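Local coordinates for PrgZ (Enterococcus faecalis, PDB 4FAJ), which binds a peptide pheromone as a membrane-anchored extracellular receptor of the solute-binding protein family and probably takes part in peptide uptake, at residues T85-G93 and V234-L244; L161-K169 and I193-F202. One frame throughout, in Å; residues are numbered along the deposited sequence.

Interaction 1 (T85-G93 and V234-L244); sequences TLLANVMEG and VTNGAFNLTNL
V90 and L241 meet at the apolar centre, where V90 CG1 lies 4.3 Å from L241 CB and about as far from CB of F239. One turn earlier on the helix, L86 divides its two methyls between partners: CD1 reaches CD1 of L241 at 4.3 Å, while CD2 points to CD1 of L244. The backbones also come close together here. The CA-H of V90 is directed at the carbonyl of F239 (V90 CA to F239 O, 3.1 Å), and the last turn of the helix passes its carbonyls to the approaching chain. N89 O receives F239 N at 3.1 Å in the carbonyl plane, and the same oxygen lies in the plane of the F239 ring, at its edge. V90 O takes a weak bond from G237 N at 2.9 Å.

Farther out, N236 clasps the chain just past the helix. Its CG is tucked between its own backbone N and carbonyl carbon (chi1 64°), which turns the amide onto E92. E92 N donates to N236 OD1 at 3.0 Å from above the carbonyl plane, whereas N236 ND2 gives E92 O a straighter bond of 3.0 Å (156°), so one side-chain amide serves both backbone polar groups of a single residue. The carboxylate of E92 is held by Y261, W262 and R96, and its side chain is about 8 Å from a bound zinc ion. One water also joins E92 OE1 to N236 O.

Helix 85-90 runs at 122° to strand 239-243, an outermost strand of a four-stranded mixed sheet; the neighbouring strand 252-257 contributes I255, which touches L86, V90 and F239, so the helix end also rests on the next strand of the sheet.

Interaction 2 (L161-K169 and I193-F202); sequences LFSAIKNAK and IELVEPTPYF. With GOL (glycerol), chain C.
I165 pushes its CG1 arm into a hollow lined by F202, L195 and I193. With CG1 beside the backbone N (chi1 -62°), the arm comes within 4.0 Å of F202 CE2, crossing the phenylalanine side chain at about a right angle, and within 4.1 Å of CG2 of I193. L195 supplies another wall: its CD2 also touches I165 CG1 and sits 3.5 Å above the centre of one face of the F202 ring, so a single methyl serves as both wall and lid. A164 adds a smaller bump, its CB facing the adjacent CD2 atoms of L195 and F202. On the outer flank V196 fits a shallow notch in the backbone, CG2 lying 3.7 Å from K166 CA.

Two almost straight backbone bonds frame these fits. V196 N donates to A164 O at 2.9 Å (170°), nearly along the carbonyl direction, and K166 N donates to E194 O, likewise at 2.9 Å. A water adds a second bond to A164 O and accepts from E197 N. At the rim, K166 bends its chain so that NZ forms a salt bridge with E194 OE2 at 2.7 Å, which that oxygen accepts on its anti lone pair.

A glycerol, probably from the crystallisation liquor, spans the other end: its O1 accepts from A164 N, and its O2 shares a hydrogen bond of 2.9 Å with OH of Y201.

The pair of bonds on the residues flanking I165 and L195 is that of an isolated beta bridge, here linking a loop of consecutive turns to the chain leaving strand 190-194 of a four-stranded antiparallel sheet, consistent with the small accessory domain of OppA-like peptide-binding proteins.

In the fold
From the N terminus, the chain passes through helix 81-90, whose end supplies the first half of interaction 1. It then builds the antiparallel sheet of strands 113-115, 120-124, 183-186 and 190-194. Within that excursion, interaction 2 closes a short loop from 161-169 to 193-202, embracing strand 183-186 and most of strand 190-194. Only later does 234-244 return to 85-93 and close the long loop, so the short closure nests within the long one and the two do not cross. Their centres are 27 Å apart and they do not touch: one ties a helix to the mixed sheet, the other joins a loop of turns to the end of strand 190-194 in the antiparallel sheet.

Interaction 1 (T85-G93 and V234-L244)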
loop_
_atom_site.group_PDB
_atom_site.type_symbol
_atom_site.label_atom_id
_atom_site.label_comp_id
_atom_site.label_asym_id
_atom_site.label_seq_id
_atom_site.Cartn_x
_atom_site.Cartn_y
_atom_site.Cartn_z
ATOM N N THR A 85 -2.258 -4.319 -7.426
ATOM C CA THR A 85 -3.334 -5.210 -7.869
ATOM C C THR A 85 -3.141 -5.743 -9.306
ATOM O O THR A 85 -3.348 -6.941 -9.569
ATOM C CB THR A 85 -4.718 -4.531 -7.737
ATOM O OG1 THR A 85 -5.053 -4.418 -6.344
ATOM C CG2 THR A 85 -5.809 -5.355 -8.456
ATOM N N LEU A 86 -2.730 -4.878 -10.234
ATOM C CA LEU A 86 -2.478 -5.347 -11.594
ATOM C C LEU A 86 -1.350 -6.381 -11.597
ATOM O O LEU A 86 -1.484 -7.456 -12.183
ATOM C CB LEU A 86 -2.110 -4.203 -12.523
ATOM C CG LEU A 86 -1.683 -4.623 -13.933
ATOM C CD1 LEU A 86 -2.790 -5.393 -14.638
ATOM C CD2 LEU A 86 -1.279 -3.366 -14.715
ATOM N N LEU A 87 -0.248 -6.054 -10.935
ATOM C CA LEU A 87 0.908 -6.962 -10.892
ATOM C C LEU A 87 0.571 -8.280 -10.182
ATOM O O LEU A 87 1.055 -9.343 -10.591
ATOM C CB LEU A 87 2.142 -6.284 -10.261
ATOM C CG LEU A 87 2.899 -5.264 -11.113
ATOM C CD1 LEU A 87 4.090 -4.663 -10.320
ATOM C CD2 LEU A 87 3.387 -5.839 -12.426
ATOM N N ALA A 88 -0.272 -8.234 -9.146
ATOM C CA ALA A 88 -0.706 -9.463 -8.465
ATOM C C ALA A 88 -1.499 -10.393 -9.397
ATOM O O ALA A 88 -1.590 -11.594 -9.151
ATOM C CB ALA A 88 -1.516 -9.132 -7.202
ATOM N N ASN A 89 -2.020 -9.837 -10.487
ATOM C CA ASN A 89 -2.850 -10.579 -11.444
ATOM C C ASN A 89 -2.189 -10.901 -12.806
ATOM O O ASN A 89 -2.555 -11.905 -13.444
ATOM C CB ASN A 89 -4.170 -9.843 -11.624
ATOM C CG ASN A 89 -5.070 -9.988 -10.424
ATOM O OD1 ASN A 89 -5.698 -11.030 -10.236
ATOM N ND2 ASN A 89 -5.147 -8.947 -9.600
ATOM N N VAL A 90 -1.222 -10.088 -13.243
ATOM C CA VAL A 90 -0.443 -10.418 -14.440
ATOM C C VAL A 90 0.913 -11.051 -14.122
ATOM O O VAL A 90 1.548 -11.624 -15.005
ATOM C CB VAL A 90 -0.319 -9.222 -15.451
ATOM C CG1 VAL A 90 -1.711 -8.766 -15.910
ATOM C CG2 VAL A 90 0.496 -8.059 -14.860
ATOM N N MET A 91 1.334 -10.994 -12.856
ATOM C CA MET A 91 2.545 -11.655 -12.403
ATOM C C MET A 91 2.234 -12.569 -11.208
ATOM O O MET A 91 1.083 -12.663 -10.762
ATOM C CB MET A 91 3.629 -10.631 -12.034
ATOM C CG MET A 91 4.118 -9.815 -13.209
ATOM S SD MET A 91 5.633 -8.925 -12.872
ATOM C CE MET A 91 6.877 -10.220 -13.004
ATOM N N GLU A 92 3.257 -13.268 -10.735
ATOM C CA GLU A 92 3.140 -14.187 -9.600
ATOM C C GLU A 92 4.493 -14.320 -8.914
ATOM O O GLU A 92 5.535 -14.215 -9.559
ATOM C CB GLU A 92 2.676 -15.563 -10.084
ATOM C CG GLU A 92 2.422 -16.559 -8.963
ATOM C CD GLU A 92 1.892 -17.873 -9.466
ATOM O OE1 GLU A 92 2.630 -18.593 -10.186
ATOM O OE2 GLU A 92 0.737 -18.188 -9.123
ATOM N N GLY A 93 4.465 -14.522 -7.602
ATOM C CA GLY A 93 5.671 -14.708 -6.805
ATOM C C GLY A 93 5.759 -16.108 -6.221
ATOM O O GLY A 93 5.015 -17.022 -6.613
ATOM N N VAL A 234 8.035 -8.678 -19.280
ATOM C CA VAL A 234 7.727 -10.087 -19.486
ATOM C C VAL A 234 7.153 -10.588 -18.166
ATOM O O VAL A 234 7.804 -10.503 -17.119
ATOM C CB VAL A 234 8.971 -10.913 -19.884
ATOM C CG1 VAL A 234 8.666 -12.412 -19.848
ATOM C CG2 VAL A 234 9.438 -10.523 -21.284
ATOM N N THR A 235 5.923 -11.079 -18.211
ATOM C CA THR A 235 5.188 -11.425 -17.000
ATOM C C THR A 235 4.961 -12.933 -16.900
ATOM O O THR A 235 5.351 -13.683 -17.794
ATOM C CB THR A 235 3.859 -10.670 -16.948
ATOM O OG1 THR A 235 3.024 -11.089 -18.033
ATOM C CG2 THR A 235 4.108 -9.161 -17.014
ATOM N N ASN A 236 4.363 -13.375 -15.799
ATOM C CA ASN A 236 4.274 -14.813 -15.515
ATOM C C ASN A 236 3.033 -15.256 -14.757
ATOM O O ASN A 236 3.035 -16.341 -14.154
ATOM C CB ASN A 236 5.498 -15.230 -14.694
ATOM C CG ASN A 236 5.535 -14.558 -13.329
ATOM O OD1 ASN A 236 4.979 -13.472 -13.145
ATOM N ND2 ASN A 236 6.190 -15.201 -12.363
ATOM N N GLY A 237 1.977 -14.443 -14.779
ATOM C CA GLY A 237 0.810 -14.668 -13.938
ATOM C C GLY A 237 -0.390 -15.273 -14.634
ATOM O O GLY A 237 -0.305 -15.739 -15.761
ATOM N N ALA A 238 -1.512 -15.259 -13.929
ATOM C CA ALA A 238 -2.763 -15.834 -14.414
ATOM C C ALA A 238 -3.243 -15.169 -15.701
ATOM O O ALA A 238 -3.861 -15.816 -16.553
ATOM C CB ALA A 238 -3.830 -15.722 -13.332
ATOM N N PHE A 239 -2.956 -13.877 -15.826
ATOM C CA PHE A 239 -3.334 -13.095 -16.990
ATOM C C PHE A 239 -2.128 -12.398 -17.589
ATOM O O PHE A 239 -1.123 -12.220 -16.918
ATOM C CB PHE A 239 -4.394 -12.071 -16.584
ATOM C CG PHE A 239 -5.585 -12.686 -15.937
ATOM C CD1 PHE A 239 -6.645 -13.150 -16.706
ATOM C CD2 PHE A 239 -5.648 -12.820 -14.553
ATOM C CE1 PHE A 239 -7.753 -13.741 -16.106
ATOM C CE2 PHE A 239 -6.743 -13.400 -13.956
ATOM C CZ PHE A 239 -7.802 -13.869 -14.738
ATOM N N ASN A 240 -2.225 -12.056 -18.872
ATOM C CA ASN A 240 -1.244 -11.220 -19.555
ATOM C C ASN A 240 -1.804 -9.810 -19.665
ATOM O O ASN A 240 -3.008 -9.632 -19.754
ATOM C CB ASN A 240 -0.986 -11.715 -20.981
ATOM C CG ASN A 240 -0.212 -13.013 -21.037
ATOM O OD1 ASN A 240 0.579 -13.321 -20.155
ATOM N ND2 ASN A 240 -0.416 -13.768 -22.122
ATOM N N LEU A 241 -0.949 -8.804 -19.671
ATOM C CA LEU A 241 -1.416 -7.428 -19.911
ATOM C C LEU A 241 -1.460 -7.237 -21.417
ATOM O O LEU A 241 -0.412 -7.224 -22.064
ATOM C CB LEU A 241 -0.493 -6.407 -19.257
ATOM C CG LEU A 241 -0.866 -4.928 -19.466
ATOM C CD1 LEU A 241 -2.193 -4.590 -18.802
ATOM C CD2 LEU A 241 0.239 -4.013 -18.941
ATOM N N THR A 242 -2.665 -7.138 -21.978
ATOM C CA THR A 242 -2.839 -7.098 -23.441
ATOM C C THR A 242 -3.185 -5.707 -24.001
ATOM O O THR A 242 -3.036 -5.479 -25.199
ATOM C CB THR A 242 -3.883 -8.146 -23.921
ATOM O OG1 THR A 242 -5.087 -8.033 -23.153
ATOM C CG2 THR A 242 -3.327 -9.569 -23.760
ATOM N N ASN A 243 -3.629 -4.783 -23.149
ATOM C CA ASN A 243 -3.967 -3.424 -23.593
ATOM C C ASN A 243 -3.709 -2.406 -22.490
ATOM O O ASN A 243 -4.372 -2.431 -21.460
ATOM C CB ASN A 243 -5.442 -3.369 -24.013
ATOM C CG ASN A 243 -5.775 -2.159 -24.862
ATOM O OD1 ASN A 243 -5.116 -1.122 -24.791
ATOM N ND2 ASN A 243 -6.818 -2.292 -25.685
ATOM N N LEU A 244 -2.719 -1.541 -22.693
ATOM C CA LEU A 244 -2.426 -0.444 -21.764
ATOM C C LEU A 244 -1.603 0.583 -22.533
ATOM O O LEU A 244 -0.421 0.369 -22.797
ATOM C CB LEU A 244 -1.662 -0.916 -20.511
ATOM C CG LEU A 244 -1.701 0.045 -19.310
ATOM C CD1 LEU A 244 -1.070 -0.583 -18.067
ATOM C CD2 LEU A 244 -1.025 1.344 -19.583
HETATM O O HOH W 1 -1.378 -14.134 -11.110
HETATM O O HOH W 2 4.084 -18.351 -12.614
#

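Interaction 2 (L161-K169 and I193-F202)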
loop_
_atom_site.group_PDB
_atom_site.type_symbol
_atom_site.label_atom_id
_atom_site.label_comp_id
_atom_site.label_asym_id
_atom_site.label_seq_id
_atom_site.Cartn_x
_atom_site.Cartn_y
_atom_site.Cartn_z
ATOM N N LEU A 161 11.692 -3.426 2.597
ATOM C CA LEU A 161 11.104 -4.766 2.658
ATOM C C LEU A 161 12.131 -5.900 2.643
ATOM O O LEU A 161 11.801 -7.046 2.986
ATOM C CB LEU A 161 10.139 -4.975 1.489
ATOM C CG LEU A 161 8.888 -4.102 1.471
ATOM C CD1 LEU A 161 8.129 -4.269 0.149
ATOM C CD2 LEU A 161 7.994 -4.424 2.648
ATOM N N PHE A 162 13.356 -5.582 2.219
ATOM C CA PHE A 162 14.449 -6.548 2.137
ATOM C C PHE A 162 15.398 -6.510 3.339
ATOM O O PHE A 162 16.364 -7.276 3.381
ATOM C CB PHE A 162 15.222 -6.337 0.824
ATOM C CG PHE A 162 14.464 -6.797 -0.389
ATOM C CD1 PHE A 162 13.424 -6.041 -0.896
ATOM C CD2 PHE A 162 14.749 -8.013 -0.984
ATOM C CE1 PHE A 162 12.701 -6.469 -1.994
ATOM C CE2 PHE A 162 14.023 -8.452 -2.090
ATOM C CZ PHE A 162 13.003 -7.682 -2.591
ATOM N N SER A 163 15.096 -5.657 4.324
ATOM C CA SER A 163 16.007 -5.392 5.448
ATOM C C SER A 163 16.292 -6.599 6.317
ATOM O O SER A 163 17.361 -6.681 6.918
ATOM C CB SER A 163 15.466 -4.262 6.331
ATOM O OG SER A 163 15.317 -3.090 5.559
ATOM N N ALA A 164 15.356 -7.542 6.370
ATOM C CA ALA A 164 15.545 -8.791 7.126
ATOM C C ALA A 164 16.679 -9.684 6.611
ATOM O O ALA A 164 17.251 -10.467 7.371
ATOM C CB ALA A 164 14.232 -9.578 7.159
ATOM N N ILE A 165 17.010 -9.564 5.328
ATOM C CA ILE A 165 17.988 -10.446 4.693
ATOM C C ILE A 165 19.403 -9.989 5.023
ATOM O O ILE A 165 19.696 -8.797 4.982
ATOM C CB ILE A 165 17.792 -10.481 3.157
ATOM C CG1 ILE A 165 16.411 -11.044 2.816
ATOM C CG2 ILE A 165 18.887 -11.312 2.470
ATOM C CD1 ILE A 165 16.055 -10.964 1.328
ATOM N N LYS A 166 20.274 -10.946 5.334
ATOM C CA LYS A 166 21.663 -10.635 5.674
ATOM C C LYS A 166 22.328 -9.790 4.582
ATOM O O LYS A 166 22.159 -10.044 3.381
ATOM C CB LYS A 166 22.477 -11.901 5.926
ATOM C CG LYS A 166 23.766 -11.659 6.708
ATOM C CD LYS A 166 24.902 -12.590 6.288
ATOM C CE LYS A 166 24.554 -14.049 6.490
ATOM N NZ LYS A 166 25.735 -14.959 6.375
ATOM N N ASN A 167 23.053 -8.767 5.033
ATOM C CA ASN A 167 23.773 -7.812 4.183
ATOM C C ASN A 167 22.913 -6.756 3.497
ATOM O O ASN A 167 23.459 -5.829 2.902
ATOM C CB ASN A 167 24.683 -8.523 3.167
ATOM C CG ASN A 167 25.802 -9.294 3.834
ATOM O OD1 ASN A 167 26.301 -8.889 4.879
ATOM N ND2 ASN A 167 26.198 -10.414 3.240
ATOM N N ALA A 168 21.586 -6.861 3.577
ATOM C CA ALA A 168 20.715 -5.848 2.969
ATOM C C ALA A 168 20.977 -4.465 3.581
ATOM O O ALA A 168 20.913 -3.460 2.875
ATOM C CB ALA A 168 19.248 -6.224 3.117
ATOM N N LYS A 169 21.280 -4.440 4.885
ATOM C CA LYS A 169 21.631 -3.213 5.613
ATOM C C LYS A 169 22.988 -2.672 5.155
ATOM O O LYS A 169 23.134 -1.477 4.936
ATOM C CB LYS A 169 21.651 -3.458 7.137
ATOM C CG LYS A 169 22.133 -2.250 7.978
ATOM C CD LYS A 169 22.089 -2.499 9.500
ATOM C CE LYS A 169 22.528 -1.240 10.268
ATOM N NZ LYS A 169 22.269 -1.288 11.749
ATOM N N ILE A 193 18.128 -18.592 1.357
ATOM C CA ILE A 193 18.152 -17.212 1.869
ATOM C C ILE A 193 18.577 -17.247 3.323
ATOM O O ILE A 193 18.061 -18.072 4.094
ATOM C CB ILE A 193 16.755 -16.576 1.824
ATOM C CG1 ILE A 193 16.181 -16.592 0.403
ATOM C CG2 ILE A 193 16.773 -15.140 2.379
ATOM C CD1 ILE A 193 14.677 -16.711 0.398
ATOM N N GLU A 194 19.505 -16.362 3.702
ATOM C CA GLU A 194 19.862 -16.185 5.106
ATOM C C GLU A 194 19.397 -14.834 5.665
ATOM O O GLU A 194 19.687 -13.774 5.110
ATOM C CB GLU A 194 21.364 -16.351 5.344
ATOM C CG GLU A 194 21.716 -16.148 6.807
ATOM C CD GLU A 194 22.758 -17.086 7.302
ATOM O OE1 GLU A 194 22.374 -18.081 7.963
ATOM O OE2 GLU A 194 23.956 -16.842 7.025
ATOM N N LEU A 195 18.683 -14.901 6.785
ATOM C CA LEU A 195 18.199 -13.727 7.485
ATOM C C LEU A 195 19.136 -13.314 8.625
ATOM O O LEU A 195 19.912 -14.118 9.152
ATOM C CB LEU A 195 16.812 -14.009 8.046
ATOM C CG LEU A 195 15.750 -14.549 7.088
ATOM C CD1 LEU A 195 14.441 -14.729 7.846
ATOM C CD2 LEU A 195 15.559 -13.637 5.895
ATOM N N VAL A 196 19.048 -12.046 9.011
ATOM C CA VAL A 196 19.844 -11.536 10.119
ATOM C C VAL A 196 19.396 -12.190 11.427
ATOM O O VAL A 196 20.226 -12.577 12.242
ATOM C CB VAL A 196 19.770 -10.008 10.199
ATOM C CG1 VAL A 196 20.442 -9.493 11.482
ATOM C CG2 VAL A 196 20.431 -9.403 8.968
ATOM N N GLU A 197 18.088 -12.346 11.598
ATOM C CA GLU A 197 17.528 -12.971 12.796
ATOM C C GLU A 197 16.223 -13.672 12.417
ATOM O O GLU A 197 15.707 -13.443 11.324
ATOM C CB GLU A 197 17.254 -11.899 13.852
ATOM C CG GLU A 197 16.294 -10.816 13.375
ATOM C CD GLU A 197 15.974 -9.780 14.446
ATOM O OE1 GLU A 197 16.833 -9.518 15.321
ATOM O OE2 GLU A 197 14.856 -9.221 14.401
ATOM N N PRO A 198 15.676 -14.508 13.319
ATOM C CA PRO A 198 14.404 -15.155 13.011
ATOM C C PRO A 198 13.319 -14.118 12.791
ATOM O O PRO A 198 13.195 -13.164 13.565
ATOM C CB PRO A 198 14.120 -15.999 14.262
ATOM C CG PRO A 198 15.441 -16.242 14.854
ATOM C CD PRO A 198 16.258 -15.018 14.574
ATOM N N THR A 199 12.566 -14.292 11.716
ATOM C CA THR A 199 11.607 -13.300 11.284
ATOM C C THR A 199 10.303 -14.025 10.931
ATOM O O THR A 199 10.161 -14.543 9.818
ATOM C CB THR A 199 12.146 -12.498 10.072
ATOM O OG1 THR A 199 13.479 -12.011 10.342
ATOM C CG2 THR A 199 11.230 -11.342 9.758
ATOM N N PRO A 200 9.344 -14.057 11.877
ATOM C CA PRO A 200 8.105 -14.826 11.717
ATOM C C PRO A 200 7.279 -14.509 10.479
ATOM O O PRO A 200 6.612 -15.408 9.961
ATOM C CB PRO A 200 7.307 -14.477 12.976
ATOM C CG PRO A 200 8.316 -14.103 13.961
ATOM C CD PRO A 200 9.418 -13.436 13.211
ATOM N N TYR A 201 7.312 -13.256 10.027
ATOM C CA TYR A 201 6.554 -12.823 8.854
ATOM C C TYR A 201 7.329 -12.904 7.522
ATOM O O TYR A 201 6.837 -12.416 6.492
ATOM C CB TYR A 201 5.994 -11.395 9.060
ATOM C CG TYR A 201 7.049 -10.377 9.457
ATOM C CD1 TYR A 201 7.252 -10.040 10.794
ATOM C CD2 TYR A 201 7.856 -9.783 8.499
ATOM C CE1 TYR A 201 8.227 -9.126 11.162
ATOM C CE2 TYR A 201 8.822 -8.884 8.848
ATOM C CZ TYR A 201 9.012 -8.557 10.180
ATOM O OH TYR A 201 9.977 -7.653 10.510
ATOM N N PHE A 202 8.498 -13.539 7.504
ATOM C CA PHE A 202 9.316 -13.533 6.282
ATOM C C PHE A 202 8.630 -14.217 5.095
ATOM O O PHE A 202 8.704 -13.726 3.976
ATOM C CB PHE A 202 10.722 -14.114 6.501
ATOM C CG PHE A 202 11.624 -13.925 5.307
ATOM C CD1 PHE A 202 12.017 -15.006 4.533
ATOM C CD2 PHE A 202 12.030 -12.649 4.932
ATOM C CE1 PHE A 202 12.836 -14.833 3.413
ATOM C CE2 PHE A 202 12.832 -12.459 3.802
ATOM C CZ PHE A 202 13.235 -13.560 3.040
HETATM C C1 GOL C . 11.434 -6.325 6.358
HETATM O O1 GOL C . 12.521 -7.059 5.829
HETATM C C2 GOL C . 11.716 -5.813 7.768
HETATM O O2 GOL C . 12.003 -6.911 8.609
HETATM C C3 GOL C . 10.494 -5.071 8.315
HETATM O O3 GOL C . 10.530 -3.691 7.995
HETATM O O HOH W 3 16.135 -10.694 9.953
#